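Local coordinates for glycosaminoglycan xylosylkinase (Hydra vulgaris, PDB 5XOM), which probably phosphorylates the xylose of the glycosaminoglycan-protein linkage region, as a kinase of the Fam20 family, at residues 50-53 against 54-58; 71-74 against 75-79; 137-140 against 141-145; 260-263 against 264-267; 323-326 against 327-331. All blocks are in the same frame, centred on the assembly; numbering follows the deposited sequence.

Interaction 1: 50-53 against 54-58; sequences WDVW and HDMIS
Trp53, in helix 49-56, and Ile57, four residues on, meet through a CH-pi contact. The methyl CD1 of Ile57 stands over one face of the indole, 3.7 Å from the centroid of the six-membered ring of Trp53 and 14° off the ring normal. With CG of Trp53 turned opposite the backbone N (chi1 168°), the benzo half of the indole comes level with Ile57. Met56 approaches the same indole from its rim: SD is 5.5 Å from the centroid of the six-membered ring of Trp53 and lies at its edge, a Met-aromatic contact. The Met56 chain then bends at its last torsion, bringing CE to 3.8 Å from CG1 of Val52. At the pyrrole end of the indole, His54 brings CD2 to 3.7 Å from CD1 of Trp53, the two rings meeting obliquely. The same CD2 of His54 lies 3.0 Å from the carbonyl O of Trp50, which also accepts the backbone N-H of His54 at 3.0 Å. Asp55 N is bonded to Asp51 O, whereas the N-H of Met56 makes only weak bonds, to Val52 O and Trp53 O. The ring nitrogens find partners beyond the helix: NE1 of Trp53 donates to Trp213 O, and NE2 of His54 has a weak bond to Gln106. The buried indole thus has its one N-H satisfied from outside the helix, while its carbon surface is met by a methyl over the face and a thioether at the rim, a contact governed by dispersion rather than charge.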
loop_
_atom_site.group_PDB
_atom_site.type_symbol
_atom_site.label_atom_id
_atom_site.label_comp_id
_atom_site.label_asym_id
_atom_site.label_seq_id
_atom_site.Cartn_x
_atom_site.Cartn_y
_atom_site.Cartn_z
ATOM N N TRP A 50 12.399 -8.641 -2.640
ATOM C CA TRP A 50 12.460 -9.591 -1.535
ATOM C C TRP A 50 12.367 -8.886 -0.190
ATOM O O TRP A 50 11.854 -9.465 0.772
ATOM C CB TRP A 50 13.726 -10.448 -1.598
ATOM C CG TRP A 50 13.976 -11.215 -2.884
ATOM C CD1 TRP A 50 15.195 -11.595 -3.370
ATOM C CD2 TRP A 50 13.001 -11.703 -3.833
ATOM N NE1 TRP A 50 15.048 -12.282 -4.553
ATOM C CE2 TRP A 50 13.715 -12.358 -4.862
ATOM C CE3 TRP A 50 11.603 -11.648 -3.915
ATOM C CZ2 TRP A 50 13.082 -12.952 -5.951
ATOM C CZ3 TRP A 50 10.977 -12.236 -5.001
ATOM C CH2 TRP A 50 11.715 -12.879 -6.003
ATOM N N ASP A 51 12.806 -7.628 -0.113
ATOM C CA ASP A 51 12.611 -6.861 1.112
ATOM C C ASP A 51 11.149 -6.470 1.290
ATOM O O ASP A 51 10.641 -6.443 2.418
ATOM C CB ASP A 51 13.506 -5.622 1.105
ATOM C CG ASP A 51 14.977 -5.961 1.298
ATOM O OD1 ASP A 51 15.289 -6.874 2.095
ATOM O OD2 ASP A 51 15.819 -5.305 0.654
ATOM N N VAL A 52 10.460 -6.147 0.191
ATOM C CA VAL A 52 9.024 -5.886 0.262
ATOM C C VAL A 52 8.292 -7.087 0.845
ATOM O O VAL A 52 7.386 -6.939 1.674
ATOM C CB VAL A 52 8.478 -5.509 -1.127
ATOM C CG1 VAL A 52 6.967 -5.328 -1.072
ATOM C CG2 VAL A 52 9.163 -4.240 -1.637
ATOM N N TRP A 53 8.673 -8.295 0.415
ATOM C CA TRP A 53 8.068 -9.517 0.939
ATOM C C TRP A 53 8.364 -9.686 2.425
ATOM O O TRP A 53 7.459 -9.956 3.223
ATOM C CB TRP A 53 8.574 -10.721 0.136
ATOM C CG TRP A 53 8.275 -12.101 0.697
ATOM C CD1 TRP A 53 9.157 -13.139 0.817
ATOM C CD2 TRP A 53 7.015 -12.595 1.180
ATOM N NE1 TRP A 53 8.533 -14.241 1.349
ATOM C CE2 TRP A 53 7.217 -13.935 1.580
ATOM C CE3 TRP A 53 5.739 -12.035 1.317
ATOM C CZ2 TRP A 53 6.190 -14.725 2.102
ATOM C CZ3 TRP A 53 4.719 -12.819 1.842
ATOM C CH2 TRP A 53 4.953 -14.151 2.229
ATOM N N HIS A 54 9.627 -9.521 2.820
ATOM C CA HIS A 54 9.988 -9.741 4.218
ATOM C C HIS A 54 9.313 -8.735 5.143
ATOM O O HIS A 54 8.960 -9.080 6.274
ATOM C CB HIS A 54 11.506 -9.682 4.389
ATOM C CG HIS A 54 12.232 -10.840 3.778
ATOM N ND1 HIS A 54 13.486 -11.234 4.193
ATOM C CD2 HIS A 54 11.885 -11.688 2.780
ATOM C CE1 HIS A 54 13.878 -12.275 3.480
ATOM N NE2 HIS A 54 12.925 -12.569 2.613
ATOM N N ASP A 55 9.120 -7.499 4.684
ATOM C CA ASP A 55 8.581 -6.441 5.531
ATOM C C ASP A 55 7.059 -6.386 5.575
ATOM O O ASP A 55 6.515 -5.710 6.457
ATOM C CB ASP A 55 9.092 -5.071 5.073
ATOM C CG ASP A 55 10.584 -4.910 5.259
ATOM O OD1 ASP A 55 11.166 -5.613 6.115
ATOM O OD2 ASP A 55 11.171 -4.070 4.546
ATOM N N MET A 56 6.351 -7.046 4.659
ATOM C CA MET A 56 4.900 -6.920 4.660
ATOM C C MET A 56 4.219 -7.897 5.612
ATOM O O MET A 56 3.045 -7.697 5.938
ATOM C CB MET A 56 4.329 -7.092 3.237
ATOM C CG MET A 56 4.201 -8.526 2.735
ATOM S SD MET A 56 3.242 -8.669 1.193
ATOM C CE MET A 56 4.159 -7.604 0.080
ATOM N N ILE A 57 4.928 -8.908 6.102
ATOM C CA ILE A 57 4.316 -9.933 6.943
ATOM C C ILE A 57 4.153 -9.415 8.366
ATOM O O ILE A 57 5.087 -8.848 8.949
ATOM C CB ILE A 57 5.149 -11.223 6.923
ATOM C CG1 ILE A 57 5.237 -11.773 5.503
ATOM C CG2 ILE A 57 4.546 -12.270 7.865
ATOM C CD1 ILE A 57 6.271 -12.848 5.354
ATOM N N SER A 58 2.960 -9.609 8.925
ATOM C CA SER A 58 2.699 -9.484 10.352
ATOM C C SER A 58 1.942 -10.727 10.800
ATOM O O SER A 58 1.553 -11.565 9.984
ATOM C CB SER A 58 1.913 -8.206 10.677
ATOM O OG SER A 58 0.716 -8.143 9.930
#

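Interaction 2: 71-74 against 75-79; sequences YKVL and KAMSS
Val73 and Leu74 pack against Met77 within a single helix, 67-79, a local contact of side chains three and four residues apart on its buried side. The sulfur does the touching: SD of Met77 is 4.1 Å from CG1 of Val73, and it comes equally near CD2 of Leu74, also at 4.1 Å. Met77 begins with CG anti to the carbonyl carbon (chi1 -64°), so that CG passes 3.4 Å from the carbonyl O of Val73 before SD settles beside the two branched chains. Backbone bonds underlie the packing. Met77 N donates to Val73 O at 3.0 Å, and Lys75 N reaches Tyr71 O at 2.8 Å. Ala76 N to Lys72 O is longer, at 3.3 Å. Lys75 leads its amine away from the helix to Asn46 of the second subunit, whose Phe45 packs on Leu74 and Lys75. Within the chain, Val73 and Met77 rest on Leu212 of strand 205-212, Pro152 covers Leu74 and Met77, and helix 49-56 lies against Lys72, Val73 and Ala76, leaving helix 67-79 between that strand, its preceding helix and the partner subunit.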
loop_
_atom_site.group_PDB
_atom_site.type_symbol
_atom_site.label_atom_id
_atom_site.label_comp_id
_atom_site.label_asym_id
_atom_site.label_seq_id
_atom_site.Cartn_x
_atom_site.Cartn_y
_atom_site.Cartn_z
ATOM N N TYR A 71 2.212 -6.756 -6.674
ATOM C CA TYR A 71 2.680 -6.925 -8.053
ATOM C C TYR A 71 4.190 -6.790 -8.152
ATOM O O TYR A 71 4.819 -7.445 -8.992
ATOM C CB TYR A 71 2.027 -5.918 -9.005
ATOM C CG TYR A 71 0.573 -6.186 -9.323
ATOM C CD1 TYR A 71 -0.229 -6.912 -8.452
ATOM C CD2 TYR A 71 0.009 -5.739 -10.516
ATOM C CE1 TYR A 71 -1.556 -7.155 -8.734
ATOM C CE2 TYR A 71 -1.325 -5.983 -10.812
ATOM C CZ TYR A 71 -2.098 -6.689 -9.912
ATOM O OH TYR A 71 -3.421 -6.951 -10.177
ATOM N N LYS A 72 4.791 -5.943 -7.317
ATOM C CA LYS A 72 6.244 -5.830 -7.305
ATOM C C LYS A 72 6.889 -7.165 -6.957
ATOM O O LYS A 72 7.898 -7.556 -7.557
ATOM C CB LYS A 72 6.661 -4.745 -6.312
ATOM C CG LYS A 72 8.147 -4.436 -6.265
ATOM C CD LYS A 72 8.375 -3.224 -5.375
ATOM C CE LYS A 72 9.837 -2.895 -5.252
ATOM N NZ LYS A 72 10.313 -2.171 -6.460
ATOM N N VAL A 73 6.321 -7.875 -5.978
ATOM C CA VAL A 73 6.856 -9.175 -5.588
ATOM C C VAL A 73 6.567 -10.218 -6.666
ATOM O O VAL A 73 7.453 -10.991 -7.050
ATOM C CB VAL A 73 6.290 -9.584 -4.216
ATOM C CG1 VAL A 73 6.707 -11.010 -3.862
ATOM C CG2 VAL A 73 6.762 -8.608 -3.142
ATOM N N LEU A 74 5.335 -10.242 -7.188
ATOM C CA LEU A 74 4.977 -11.207 -8.231
ATOM C C LEU A 74 5.834 -11.023 -9.478
ATOM O O LEU A 74 6.276 -12.004 -10.091
ATOM C CB LEU A 74 3.492 -11.079 -8.581
ATOM C CG LEU A 74 2.487 -11.358 -7.461
ATOM C CD1 LEU A 74 1.047 -11.261 -7.988
ATOM C CD2 LEU A 74 2.740 -12.747 -6.858
ATOM N N LYS A 75 6.077 -9.772 -9.875
ATOM C CA LYS A 75 6.919 -9.520 -11.041
ATOM C C LYS A 75 8.325 -10.069 -10.835
ATOM O O LYS A 75 8.920 -10.641 -11.757
ATOM C CB LYS A 75 6.973 -8.020 -11.331
ATOM C CG LYS A 75 7.766 -7.638 -12.577
ATOM C CD LYS A 75 7.733 -6.126 -12.770
ATOM C CE LYS A 75 8.538 -5.698 -13.980
ATOM N NZ LYS A 75 7.971 -6.301 -15.211
ATOM N N ALA A 76 8.872 -9.915 -9.630
ATOM C CA ALA A 76 10.209 -10.441 -9.372
ATOM C C ALA A 76 10.220 -11.963 -9.410
ATOM O O ALA A 76 11.155 -12.567 -9.947
ATOM C CB ALA A 76 10.725 -9.936 -8.026
ATOM N N MET A 77 9.204 -12.601 -8.816
ATOM C CA MET A 77 9.089 -14.057 -8.907
ATOM C C MET A 77 8.996 -14.509 -10.358
ATOM O O MET A 77 9.537 -15.557 -10.730
ATOM C CB MET A 77 7.870 -14.560 -8.130
ATOM C CG MET A 77 7.914 -14.331 -6.622
ATOM S SD MET A 77 6.277 -14.563 -5.898
ATOM C CE MET A 77 6.031 -16.332 -6.136
ATOM N N SER A 78 8.300 -13.734 -11.188
ATOM C CA SER A 78 8.075 -14.133 -12.570
ATOM C C SER A 78 9.364 -14.136 -13.379
ATOM O O SER A 78 9.540 -14.995 -14.249
ATOM C CB SER A 78 7.044 -13.201 -13.203
ATOM O OG SER A 78 7.037 -13.350 -14.605
ATOM N N SER A 79 10.293 -13.224 -13.087
ATOM C CA SER A 79 11.456 -13.032 -13.943
ATOM C C SER A 79 12.800 -13.349 -13.299
ATOM O O SER A 79 13.798 -13.425 -14.023
ATOM C CB SER A 79 11.493 -11.587 -14.467
ATOM O OG SER A 79 11.566 -10.665 -13.393
#

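Interaction 3: 137-140 against 141-145; sequences AAFH and LDRLL
His140 and Arg143 are bridged by a water molecule lying at the edge of both flat groups and in their planes. It accepts from NH1 of Arg143 at 2.8 Å and stands the same 2.8 Å from ND1 of His140. Beneath this bridge runs the regular backbone ladder: Leu144 N to His140 O and Leu141 N to Ala137 O, each 2.9 Å, with Arg143 N to Phe139 O longer at 3.3 Å. The other polar ends have partners outside the helix. NH2 of Arg143 donates to Val64 O, and OD2 of Asp142 accepts from Arg149 N and His294 ND1. The packing centres on Phe139 and Arg143, which lie side by side and point the same way. Phe139 has CG anti to the backbone N (chi1 156°), swinging its ring alongside the next turn, where CD of Arg143 is 3.6 Å from CZ of Phe139. Ring and guanidinium planes are 29° apart. On the other flank, CD2 of Phe139 sits 3.7 Å above the plane of the His140 ring, over its centre. Phe139 therefore lies against both members of the water-bridged pair. Helix 67-79 presses on Phe139 and Arg143 through Ile70. Chemically, Arg143 spends its aliphatic part on the aromatic ring while a water and a carbonyl hold NH1 and NH2, with a long, weak ion pair from NH1 to Asp67, which is likely to restrain the guanidinium's rotation.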
loop_
_atom_site.group_PDB
_atom_site.type_symbol
_atom_site.label_atom_id
_atom_site.label_comp_id
_atom_site.label_asym_id
_atom_site.label_seq_id
_atom_site.Cartn_x
_atom_site.Cartn_y
_atom_site.Cartn_z
ATOM N N ALA A 137 -4.915 -19.690 -8.272
ATOM C CA ALA A 137 -6.275 -19.226 -8.029
ATOM C C ALA A 137 -6.540 -19.050 -6.538
ATOM O O ALA A 137 -7.170 -18.073 -6.126
ATOM C CB ALA A 137 -7.279 -20.193 -8.647
ATOM N N ALA A 138 -6.050 -19.978 -5.712
ATOM C CA ALA A 138 -6.290 -19.881 -4.275
ATOM C C ALA A 138 -5.606 -18.654 -3.678
ATOM O O ALA A 138 -6.150 -18.009 -2.777
ATOM C CB ALA A 138 -5.810 -21.155 -3.579
ATOM N N PHE A 139 -4.414 -18.312 -4.168
ATOM C CA PHE A 139 -3.734 -17.141 -3.634
ATOM C C PHE A 139 -4.501 -15.859 -3.950
ATOM O O PHE A 139 -4.717 -15.026 -3.064
ATOM C CB PHE A 139 -2.303 -17.073 -4.168
ATOM C CG PHE A 139 -1.726 -15.694 -4.165
ATOM C CD1 PHE A 139 -1.444 -15.040 -2.973
ATOM C CD2 PHE A 139 -1.452 -15.049 -5.360
ATOM C CE1 PHE A 139 -0.915 -13.763 -2.977
ATOM C CE2 PHE A 139 -0.921 -13.775 -5.373
ATOM C CZ PHE A 139 -0.652 -13.129 -4.182
ATOM N N HIS A 140 -4.967 -15.699 -5.189
ATOM C CA HIS A 140 -5.707 -14.480 -5.507
ATOM C C HIS A 140 -7.066 -14.452 -4.830
ATOM O O HIS A 140 -7.552 -13.374 -4.468
ATOM C CB HIS A 140 -5.851 -14.318 -7.015
ATOM C CG HIS A 140 -4.567 -13.964 -7.682
ATOM N ND1 HIS A 140 -4.004 -12.711 -7.578
ATOM C CD2 HIS A 140 -3.716 -14.700 -8.434
ATOM C CE1 HIS A 140 -2.864 -12.689 -8.245
ATOM N NE2 HIS A 140 -2.667 -13.883 -8.774
ATOM N N LEU A 141 -7.699 -15.608 -4.640
ATOM C CA LEU A 141 -8.968 -15.591 -3.933
ATOM C C LEU A 141 -8.763 -15.252 -2.462
ATOM O O LEU A 141 -9.627 -14.626 -1.843
ATOM C CB LEU A 141 -9.690 -16.931 -4.086
ATOM C CG LEU A 141 -10.932 -17.056 -3.216
ATOM C CD1 LEU A 141 -12.059 -16.289 -3.891
ATOM C CD2 LEU A 141 -11.339 -18.508 -2.987
ATOM N N ASP A 142 -7.611 -15.627 -1.908
ATOM C CA ASP A 142 -7.300 -15.300 -0.519
ATOM C C ASP A 142 -7.204 -13.790 -0.319
ATOM O O ASP A 142 -7.688 -13.259 0.686
ATOM C CB ASP A 142 -5.991 -15.984 -0.124
ATOM C CG ASP A 142 -5.402 -15.445 1.165
ATOM O OD1 ASP A 142 -4.627 -14.467 1.109
ATOM O OD2 ASP A 142 -5.690 -16.009 2.237
ATOM N N ARG A 143 -6.635 -13.075 -1.298
ATOM C CA ARG A 143 -6.615 -11.614 -1.238
ATOM C C ARG A 143 -7.995 -11.032 -1.524
ATOM O O ARG A 143 -8.430 -10.093 -0.845
ATOM C CB ARG A 143 -5.584 -11.069 -2.222
ATOM C CG ARG A 143 -4.206 -11.650 -2.012
ATOM C CD ARG A 143 -3.167 -10.948 -2.852
ATOM N NE ARG A 143 -2.956 -9.577 -2.392
ATOM C CZ ARG A 143 -3.215 -8.501 -3.126
ATOM N NH1 ARG A 143 -3.680 -8.634 -4.363
ATOM N NH2 ARG A 143 -2.998 -7.291 -2.633
ATOM N N LEU A 144 -8.702 -11.584 -2.519
ATOM C CA LEU A 144 -10.018 -11.065 -2.885
ATOM C C LEU A 144 -10.997 -11.145 -1.716
ATOM O O LEU A 144 -11.793 -10.224 -1.496
ATOM C CB LEU A 144 -10.561 -11.828 -4.098
ATOM C CG LEU A 144 -11.985 -11.503 -4.553
ATOM C CD1 LEU A 144 -12.080 -10.033 -4.929
ATOM C CD2 LEU A 144 -12.397 -12.398 -5.722
ATOM N N LEU A 145 -10.958 -12.234 -0.952
ATOM C CA LEU A 145 -11.854 -12.370 0.187
ATOM C C LEU A 145 -11.353 -11.657 1.435
ATOM O O LEU A 145 -12.049 -11.678 2.457
ATOM C CB LEU A 145 -12.087 -13.846 0.517
ATOM C CG LEU A 145 -12.741 -14.735 -0.537
ATOM C CD1 LEU A 145 -12.646 -16.197 -0.117
ATOM C CD2 LEU A 145 -14.190 -14.308 -0.772
HETATM O O HOH W 1 -4.857 -10.484 -6.075
#

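Interaction 4: 260-263 against 264-267; sequences LLDL and IDTS
Ile264 sets CG1 anti to its carbonyl carbon (chi1 -61°), and an extended chi2 of 176° sends CD1 back along helix 259-273 to lie against two leucines of the preceding turn. There CD1 of Ile264 lies 4.2 Å from both CG of Leu260 and CD2 of Leu261. On the way CG1 of Ile264 passes close over the carbonyl O of Leu260. Cut back to an alanine, Ile264 would lose CG1 and CD1, which would probably leave Leu260 and Leu261 without their apolar neighbour and open a gap toward Leu315 and Cys318 of helix 313-318. Asp265 is turned back the same way (chi1 -79°), and a water joins the two turns beside it, donating to OD1 of Asp265 at 2.6 Å and to Leu261 O at 3.1 Å. The same OD1 is also hydrogen-bonded to OG1 of Thr325. Asp262 and Asp265 bring carboxylates near each other, OD1 of Asp262 lying 4.5 Å from OD2 of Asp265. These like charges are probably balanced by Arg322, which forms salt bridges with both; Arg60 adds another to Asp262 and Arg149 one to Asp265. Farther on, OG of Ser267 donates to Ile264 O at 2.8 Å. Leucine and isoleucine thus form one flank, aspartates met by arginines another. All eight residues are buried, making this an interior element of the Fam20 C-terminal domain, of the protein kinase clan.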
loop_
_atom_site.group_PDB
_atom_site.type_symbol
_atom_site.label_atom_id
_atom_site.label_comp_id
_atom_site.label_asym_id
_atom_site.label_seq_id
_atom_site.Cartn_x
_atom_site.Cartn_y
_atom_site.Cartn_z
ATOM N N LEU A 260 -9.903 -21.194 16.774
ATOM C CA LEU A 260 -11.076 -21.882 16.239
ATOM C C LEU A 260 -11.776 -21.041 15.177
ATOM O O LEU A 260 -12.227 -21.573 14.158
ATOM C CB LEU A 260 -12.041 -22.252 17.370
ATOM C CG LEU A 260 -13.389 -22.816 16.916
ATOM C CD1 LEU A 260 -13.205 -24.222 16.377
ATOM C CD2 LEU A 260 -14.370 -22.841 18.084
ATOM N N LEU A 261 -11.837 -19.723 15.372
ATOM C CA LEU A 261 -12.396 -18.876 14.324
ATOM C C LEU A 261 -11.512 -18.874 13.080
ATOM O O LEU A 261 -12.019 -18.740 11.959
ATOM C CB LEU A 261 -12.606 -17.455 14.841
ATOM C CG LEU A 261 -13.727 -17.285 15.864
ATOM C CD1 LEU A 261 -13.831 -15.827 16.295
ATOM C CD2 LEU A 261 -15.045 -17.782 15.283
ATOM N N ASP A 262 -10.195 -19.016 13.251
ATOM C CA ASP A 262 -9.321 -19.180 12.091
ATOM C C ASP A 262 -9.684 -20.436 11.312
ATOM O O ASP A 262 -9.777 -20.408 10.079
ATOM C CB ASP A 262 -7.853 -19.216 12.519
ATOM C CG ASP A 262 -7.272 -17.829 12.767
ATOM O OD1 ASP A 262 -8.024 -16.830 12.692
ATOM O OD2 ASP A 262 -6.057 -17.739 13.036
ATOM N N LEU A 263 -9.888 -21.558 12.012
ATOM C CA LEU A 263 -10.228 -22.790 11.306
ATOM C C LEU A 263 -11.588 -22.698 10.627
ATOM O O LEU A 263 -11.803 -23.331 9.587
ATOM C CB LEU A 263 -10.206 -23.989 12.256
ATOM C CG LEU A 263 -8.873 -24.357 12.909
ATOM C CD1 LEU A 263 -9.043 -25.563 13.820
ATOM C CD2 LEU A 263 -7.798 -24.618 11.861
ATOM N N ILE A 264 -12.503 -21.899 11.177
ATOM C CA ILE A 264 -13.793 -21.705 10.524
ATOM C C ILE A 264 -13.634 -20.834 9.279
ATOM O O ILE A 264 -14.213 -21.132 8.225
ATOM C CB ILE A 264 -14.810 -21.131 11.526
ATOM C CG1 ILE A 264 -15.007 -22.119 12.687
ATOM C CG2 ILE A 264 -16.131 -20.853 10.837
ATOM C CD1 ILE A 264 -15.931 -21.639 13.801
ATOM N N ASP A 265 -12.850 -19.750 9.374
ATOM C CA ASP A 265 -12.467 -18.985 8.186
ATOM C C ASP A 265 -11.894 -19.898 7.111
ATOM O O ASP A 265 -12.306 -19.854 5.945
ATOM C CB ASP A 265 -11.422 -17.917 8.536
ATOM C CG ASP A 265 -12.015 -16.677 9.187
ATOM O OD1 ASP A 265 -13.251 -16.508 9.174
ATOM O OD2 ASP A 265 -11.218 -15.851 9.691
ATOM N N THR A 266 -10.909 -20.716 7.491
ATOM C CA THR A 266 -10.203 -21.544 6.523
ATOM C C THR A 266 -11.091 -22.655 5.972
ATOM O O THR A 266 -10.888 -23.096 4.834
ATOM C CB THR A 266 -8.927 -22.099 7.161
ATOM O OG1 THR A 266 -8.052 -21.009 7.483
ATOM C CG2 THR A 266 -8.193 -23.052 6.216
ATOM N N SER A 267 -12.082 -23.111 6.744
ATOM C CA SER A 267 -13.003 -24.108 6.208
ATOM C C SER A 267 -13.895 -23.507 5.129
ATOM O O SER A 267 -14.238 -24.191 4.157
ATOM C CB SER A 267 -13.853 -24.709 7.327
ATOM O OG SER A 267 -14.880 -23.819 7.727
HETATM O O HOH W 2 -14.590 -17.234 11.265
#

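Interaction 5: 323-326 against 327-331; sequences SSTY and NRLKI
Lys330 folds back over Tyr326, one turn earlier in helix 323-334, and its chain can be traced across the ring. CB lies 3.6 Å from the carbonyl O of Tyr326, the same oxygen that accepts the backbone N-H of Lys330. CG forms a CH-pi contact over one face, 3.9 Å from the centroid of the Tyr326 ring and 20° off its normal. The chain then bends at three successive torsions, chi2 among them at an unusual -134°, and stays over the same face of the phenol. CD comes to 3.2 Å from OH of Tyr326, CE draws off to 3.8 Å from that oxygen, and NZ returns to the ring, 3.5 Å from CE2 of Tyr326. A serine in place of Tyr326 would probably deprive the lysine chain of the surface it lies on and leave it free to turn, while Phe379 would lose its aromatic partner. On another side of the helix, Arg328 bends back toward its N-terminal turn. Its guanidinium has Thr325 CA over one face, and NH1 of Arg328 lies 3.5 Å from CB of Ser324. A water accepts from NH1 at 3.0 Å and has a weak bond to OG of Ser324. These first turns of helix 323-334 sit among several elements: NE of Arg328 is bonded to Leu145 O, just past helix 132-144; Thr325 bonds to Asp265 of helix 259-273; Ser323 and Tyr326 touch Ile388 of strand 388-389; and the Tyr326 ring meets Phe379 of helix 358-382 edge-to-face.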
loop_
_atom_site.group_PDB
_atom_site.type_symbol
_atom_site.label_atom_id
_atom_site.label_comp_id
_atom_site.label_asym_id
_atom_site.label_seq_id
_atom_site.Cartn_x
_atom_site.Cartn_y
_atom_site.Cartn_z
ATOM N N SER A 323 -16.710 -11.780 12.846
ATOM C CA SER A 323 -17.532 -10.688 12.339
ATOM C C SER A 323 -16.982 -10.126 11.031
ATOM O O SER A 323 -17.742 -9.893 10.085
ATOM C CB SER A 323 -17.655 -9.591 13.396
ATOM O OG SER A 323 -18.396 -8.483 12.908
ATOM N N SER A 324 -15.672 -9.858 10.972
ATOM C CA SER A 324 -15.092 -9.304 9.749
ATOM C C SER A 324 -15.282 -10.246 8.561
ATOM O O SER A 324 -15.509 -9.794 7.432
ATOM C CB SER A 324 -13.606 -8.986 9.942
ATOM O OG SER A 324 -12.882 -10.105 10.420
ATOM N N THR A 325 -15.171 -11.556 8.794
ATOM C CA THR A 325 -15.400 -12.525 7.725
ATOM C C THR A 325 -16.832 -12.436 7.208
ATOM O O THR A 325 -17.070 -12.410 5.996
ATOM C CB THR A 325 -15.095 -13.939 8.223
ATOM O OG1 THR A 325 -13.739 -14.002 8.682
ATOM C CG2 THR A 325 -15.272 -14.952 7.091
ATOM N N TYR A 326 -17.803 -12.388 8.125
ATOM C CA TYR A 326 -19.205 -12.266 7.736
ATOM C C TYR A 326 -19.448 -11.005 6.915
ATOM O O TYR A 326 -20.139 -11.043 5.890
ATOM C CB TYR A 326 -20.078 -12.269 8.987
ATOM C CG TYR A 326 -21.554 -12.049 8.743
ATOM C CD1 TYR A 326 -22.304 -12.961 8.009
ATOM C CD2 TYR A 326 -22.199 -10.931 9.258
ATOM C CE1 TYR A 326 -23.660 -12.760 7.793
ATOM C CE2 TYR A 326 -23.549 -10.722 9.049
ATOM C CZ TYR A 326 -24.275 -11.638 8.318
ATOM O OH TYR A 326 -25.620 -11.427 8.108
ATOM N N ASN A 327 -18.881 -9.879 7.349
ATOM C CA ASN A 327 -19.069 -8.628 6.622
ATOM C C ASN A 327 -18.519 -8.716 5.205
ATOM O O ASN A 327 -19.155 -8.244 4.256
ATOM C CB ASN A 327 -18.416 -7.478 7.388
ATOM C CG ASN A 327 -19.108 -7.197 8.706
ATOM O OD1 ASN A 327 -20.310 -7.433 8.852
ATOM N ND2 ASN A 327 -18.352 -6.692 9.676
ATOM N N ARG A 328 -17.338 -9.318 5.036
ATOM C CA ARG A 328 -16.764 -9.420 3.696
ATOM C C ARG A 328 -17.554 -10.397 2.830
ATOM O O ARG A 328 -17.743 -10.158 1.632
ATOM C CB ARG A 328 -15.292 -9.831 3.782
ATOM C CG ARG A 328 -14.425 -8.853 4.585
ATOM C CD ARG A 328 -12.921 -9.055 4.344
ATOM N NE ARG A 328 -12.466 -10.392 4.724
ATOM C CZ ARG A 328 -12.037 -10.727 5.937
ATOM N NH1 ARG A 328 -11.998 -9.823 6.910
ATOM N NH2 ARG A 328 -11.646 -11.971 6.183
ATOM N N LEU A 329 -18.045 -11.490 3.425
ATOM C CA LEU A 329 -18.868 -12.440 2.679
ATOM C C LEU A 329 -20.163 -11.800 2.204
ATOM O O LEU A 329 -20.670 -12.145 1.130
ATOM C CB LEU A 329 -19.185 -13.670 3.530
ATOM C CG LEU A 329 -18.047 -14.645 3.843
ATOM C CD1 LEU A 329 -18.586 -15.843 4.601
ATOM C CD2 LEU A 329 -17.329 -15.089 2.586
ATOM N N LYS A 330 -20.716 -10.871 2.983
ATOM C CA LYS A 330 -21.979 -10.267 2.587
ATOM C C LYS A 330 -21.773 -9.211 1.513
ATOM O O LYS A 330 -22.620 -9.063 0.626
ATOM C CB LYS A 330 -22.660 -9.645 3.804
ATOM C CG LYS A 330 -23.131 -10.666 4.820
ATOM C CD LYS A 330 -24.548 -10.383 5.283
ATOM C CE LYS A 330 -24.806 -8.889 5.458
ATOM N NZ LYS A 330 -24.109 -8.305 6.642
ATOM N N ILE A 331 -20.641 -8.507 1.550
ATOM C CA ILE A 331 -20.263 -7.615 0.457
ATOM C C ILE A 331 -20.041 -8.402 -0.828
ATOM O O ILE A 331 -20.387 -7.943 -1.923
ATOM C CB ILE A 331 -19.015 -6.803 0.851
ATOM C CG1 ILE A 331 -19.369 -5.781 1.938
ATOM C CG2 ILE A 331 -18.389 -6.134 -0.367
ATOM C CD1 ILE A 331 -18.169 -5.034 2.485
HETATM O O HOH W 3 -9.866 -9.488 8.946
#

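All five contacts are local, each joining neighbouring turns of its own helix, so none closes a long loop; they follow one another in series, without nesting or crossing. From the N terminus, interactions 1 and 2 lie on consecutive helices that pack directly, Trp50 on Ala76 and Val52 on Val73. Interaction 2 then touches interaction 3 through Leu74, which meets Phe139 and His140. Interaction 3 reaches interaction 5 by the Leu145-Arg328 bond, and interaction 5 is bonded to interaction 4 through Thr325 and Asp265. The result is a chain of contacts from the N-terminal helices and the subunit interface, through helix 132-144, to helices 259-273 and 323-334 in the Fam20 C-terminal region.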